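Local coordinates for protein acetyl-CoA acetyltransferase A (Ascaris suum, PDB 6BJA) that probably catalyses the thiolase reaction, the reversible carbon-carbon condensation of acetyl-CoA with a second acyl-CoA, in lipid metabolism, at residues R177-D181 with T247-N252. Sequence-based numbering, arbitrary orientation.
Sequences REQLD and TITAAN. With COA (coenzyme A), chain C; ACT (acetate ion), chain B.
The side-chain nitrogen ND2 of Asn-252 is gripped twice: it donates to OD1 of Asp-181 at 2.9 Å, across the contact, and to the backbone O of Thr-247 at 3.0 Å, nearly straight at 167°. This buried joint ties the start of helix 177-197 in the thiolase N-terminal domain to the loop whose Ala-250 and Ala-251 line the coenzyme A pocket. Asn-252 OD1 accepts from the backbone N of Thr-249, so that bonds at both ends of the amide fix its rotation. In that turn Thr-249 forms an ST motif: chi1 of 72° sets OG1 between its own N and carbonyl carbon, where the backbone N of Asn-252 can reach it. A water accepts from OG1 and donates to Asp-181 OD1. Asp-181 OD2, the other carboxylate oxygen, holds Arg-177 NE in a 2.8 Å salt bridge, one helical turn back, while CG2 of Thr-249 sits over the centre of one guanidinium face. NH2 of this arginine reaches the carbonyls of Val-233 and Leu-236. Leu-180 CD2 packs on Ile-248 CG1, and Thr-247 OG1 bonds Glu-167. At the ligand, Ala-251 CB lies 3.7 Å from C6A of the coenzyme A adenine.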
loop_
_atom_site.group_PDB
_atom_site.type_symbol
_atom_site.label_atom_id
_atom_site.label_comp_id
_atom_site.label_asym_id
_atom_site.label_seq_id
_atom_site.Cartn_x
_atom_site.Cartn_y
_atom_site.Cartn_z
ATOM N N ARG A 177 4.954 -39.837 -5.255
ATOM C CA ARG A 177 5.113 -38.839 -6.310
ATOM C C ARG A 177 4.685 -39.399 -7.660
ATOM O O ARG A 177 4.000 -38.740 -8.467
ATOM C CB ARG A 177 6.573 -38.381 -6.351
ATOM C CG ARG A 177 6.962 -37.472 -7.481
ATOM C CD ARG A 177 6.227 -36.124 -7.439
ATOM N NE ARG A 177 6.696 -35.270 -8.523
ATOM C CZ ARG A 177 7.744 -34.452 -8.444
ATOM N NH1 ARG A 177 8.432 -34.328 -7.315
ATOM N NH2 ARG A 177 8.110 -33.742 -9.494
ATOM N N GLU A 178 5.113 -40.636 -7.917
ATOM C CA GLU A 178 4.768 -41.292 -9.155
ATOM C C GLU A 178 3.263 -41.415 -9.368
ATOM O O GLU A 178 2.774 -41.120 -10.475
ATOM C CB GLU A 178 5.426 -42.676 -9.196
ATOM C CG GLU A 178 6.933 -42.625 -9.390
ATOM C CD GLU A 178 7.765 -42.363 -8.124
ATOM O OE1 GLU A 178 7.211 -42.224 -7.010
ATOM O OE2 GLU A 178 9.013 -42.324 -8.260
ATOM N N GLN A 179 2.525 -41.822 -8.337
ATOM C CA GLN A 179 1.063 -41.896 -8.431
ATOM C C GLN A 179 0.420 -40.523 -8.555
ATOM O O GLN A 179 -0.516 -40.365 -9.341
ATOM C CB GLN A 179 0.460 -42.600 -7.231
ATOM C CG GLN A 179 0.808 -44.088 -7.136
ATOM C CD GLN A 179 0.523 -44.619 -5.779
ATOM O OE1 GLN A 179 1.224 -44.285 -4.823
ATOM N NE2 GLN A 179 -0.528 -45.428 -5.657
ATOM N N LEU A 180 0.904 -39.549 -7.784
ATOM C CA LEU A 180 0.309 -38.202 -7.845
ATOM C C LEU A 180 0.501 -37.602 -9.241
ATOM O O LEU A 180 -0.423 -37.005 -9.822
ATOM C CB LEU A 180 0.919 -37.268 -6.776
ATOM C CG LEU A 180 0.214 -37.231 -5.421
ATOM C CD1 LEU A 180 -0.008 -38.596 -4.845
ATOM C CD2 LEU A 180 1.036 -36.361 -4.471
ATOM N N ASP A 181 1.695 -37.770 -9.803
ATOM C CA ASP A 181 1.991 -37.218 -11.128
ATOM C C ASP A 181 1.206 -37.953 -12.216
ATOM O O ASP A 181 0.665 -37.312 -13.122
ATOM C CB ASP A 181 3.495 -37.295 -11.435
ATOM C CG ASP A 181 4.295 -36.203 -10.746
ATOM O OD1 ASP A 181 3.679 -35.270 -10.147
ATOM O OD2 ASP A 181 5.545 -36.273 -10.827
ATOM N N THR A 247 5.851 -34.474 -1.978
ATOM C CA THR A 247 5.328 -35.113 -3.190
ATOM C C THR A 247 4.438 -34.189 -4.020
ATOM O O THR A 247 4.284 -34.366 -5.228
ATOM C CB THR A 247 4.501 -36.357 -2.851
ATOM O OG1 THR A 247 3.355 -35.973 -2.074
ATOM C CG2 THR A 247 5.313 -37.356 -2.074
ATOM N N ILE A 248 3.842 -33.195 -3.368
ATOM C CA ILE A 248 2.914 -32.318 -4.060
ATOM C C ILE A 248 3.658 -31.152 -4.719
ATOM O O ILE A 248 4.476 -30.468 -4.085
ATOM C CB ILE A 248 1.824 -31.798 -3.087
ATOM C CG1 ILE A 248 1.042 -32.982 -2.500
ATOM C CG2 ILE A 248 0.876 -30.833 -3.801
ATOM C CD1 ILE A 248 -0.018 -32.598 -1.465
ATOM N N THR A 249 3.353 -30.936 -5.994
ATOM C CA THR A 249 4.018 -29.938 -6.820
ATOM C C THR A 249 2.997 -29.048 -7.492
ATOM O O THR A 249 1.801 -29.333 -7.452
ATOM C CB THR A 249 4.849 -30.572 -7.933
ATOM O OG1 THR A 249 3.968 -31.115 -8.913
ATOM C CG2 THR A 249 5.738 -31.668 -7.386
ATOM N N ALA A 250 3.476 -28.023 -8.188
ATOM C CA ALA A 250 2.568 -27.157 -8.942
ATOM C C ALA A 250 1.785 -27.952 -9.973
ATOM O O ALA A 250 0.650 -27.597 -10.277
ATOM C CB ALA A 250 3.329 -26.025 -9.613
ATOM N N ALA A 251 2.369 -29.028 -10.509
ATOM C CA ALA A 251 1.724 -29.783 -11.564
ATOM C C ALA A 251 0.662 -30.745 -11.035
ATOM O O ALA A 251 -0.319 -30.986 -11.727
ATOM C CB ALA A 251 2.771 -30.564 -12.387
ATOM N N ASN A 252 0.824 -31.286 -9.826
ATOM C CA ASN A 252 -0.165 -32.264 -9.355
ATOM C C ASN A 252 -1.081 -31.645 -8.304
ATOM O O ASN A 252 -1.845 -32.349 -7.651
ATOM C CB ASN A 252 0.503 -33.569 -8.860
ATOM C CG ASN A 252 1.464 -33.375 -7.716
ATOM O OD1 ASN A 252 1.211 -32.599 -6.818
ATOM N ND2 ASN A 252 2.569 -34.161 -7.712
HETATM N N1A COA C . 2.941 -29.114 -16.090
HETATM C C2A COA C . 4.264 -28.869 -16.108
HETATM N N3A COA C . 4.849 -27.896 -15.396
HETATM C C4A COA C . 4.126 -27.089 -14.593
HETATM C C5A COA C . 2.677 -27.292 -14.504
HETATM C C6A COA C . 2.101 -28.384 -15.320
HETATM N N6A COA C . 0.780 -28.655 -15.304
HETATM N N7A COA C . 2.218 -26.358 -13.645
HETATM C C8A COA C . 3.283 -25.627 -13.225
HETATM N N9A COA C . 4.429 -26.075 -13.794
HETATM C C1B COA C . 5.813 -25.554 -13.625
HETATM C C2B COA C . 5.915 -24.183 -14.272
HETATM O O2B COA C . 6.486 -24.256 -15.581
HETATM C C3B COA C . 6.802 -23.365 -13.358
HETATM O O3B COA C . 8.032 -23.097 -14.045
HETATM P P3B COA C . 9.505 -23.584 -13.632
HETATM O O7A COA C . 9.458 -25.068 -13.349
HETATM O O8A COA C . 10.429 -23.322 -14.800
HETATM O O9A COA C . 9.969 -22.833 -12.410
HETATM C C4B COA C . 6.855 -24.153 -12.046
HETATM O O4B COA C . 6.193 -25.405 -12.252
HETATM C C5B COA C . 6.087 -23.409 -10.971
HETATM O O5B COA C . 4.728 -23.395 -11.402
HETATM P P1A COA C . 3.865 -22.046 -11.601
HETATM O O1A COA C . 4.585 -21.014 -12.435
HETATM O O2A COA C . 2.523 -22.368 -12.222
HETATM O O3A COA C . 3.648 -21.418 -10.153
HETATM P P2A COA C . 3.274 -19.863 -10.024
HETATM O O4A COA C . 4.441 -19.007 -10.468
HETATM O O5A COA C . 2.022 -19.532 -10.809
HETATM O O6A COA C . 3.001 -19.683 -8.459
HETATM C CBP COA C . 0.994 -19.845 -7.224
HETATM C CCP COA C . 2.142 -20.625 -7.828
HETATM C CDP COA C . 1.587 -18.872 -6.229
HETATM C CEP COA C . 0.271 -18.992 -8.270
HETATM C CAP COA C . 0.088 -20.797 -6.422
HETATM O OAP COA C . -0.827 -19.995 -5.659
HETATM C C9P COA C . -0.666 -21.795 -7.276
HETATM O O9P COA C . -0.772 -21.656 -8.485
HETATM N N8P COA C . -1.236 -22.856 -6.698
HETATM C C7P COA C . -1.186 -23.171 -5.286
HETATM C C6P COA C . -1.619 -24.614 -5.068
HETATM C C5P COA C . -2.937 -24.605 -4.342
HETATM O O5P COA C . -2.985 -24.725 -3.120
HETATM N N4P COA C . -4.009 -24.421 -5.101
HETATM C C3P COA C . -5.323 -24.296 -4.498
HETATM C C2P COA C . -6.131 -25.572 -4.477
HETATM S S1P COA C . -6.892 -25.786 -2.857
HETATM C C ACT B . 12.207 -33.195 -7.349
HETATM O O ACT B . 12.649 -32.253 -6.645
HETATM O OXT ACT B . 11.431 -33.997 -6.778
HETATM C CH3 ACT B . 12.606 -33.361 -8.785
HETATM O O HOH W 1 5.000 -32.856 -10.549
#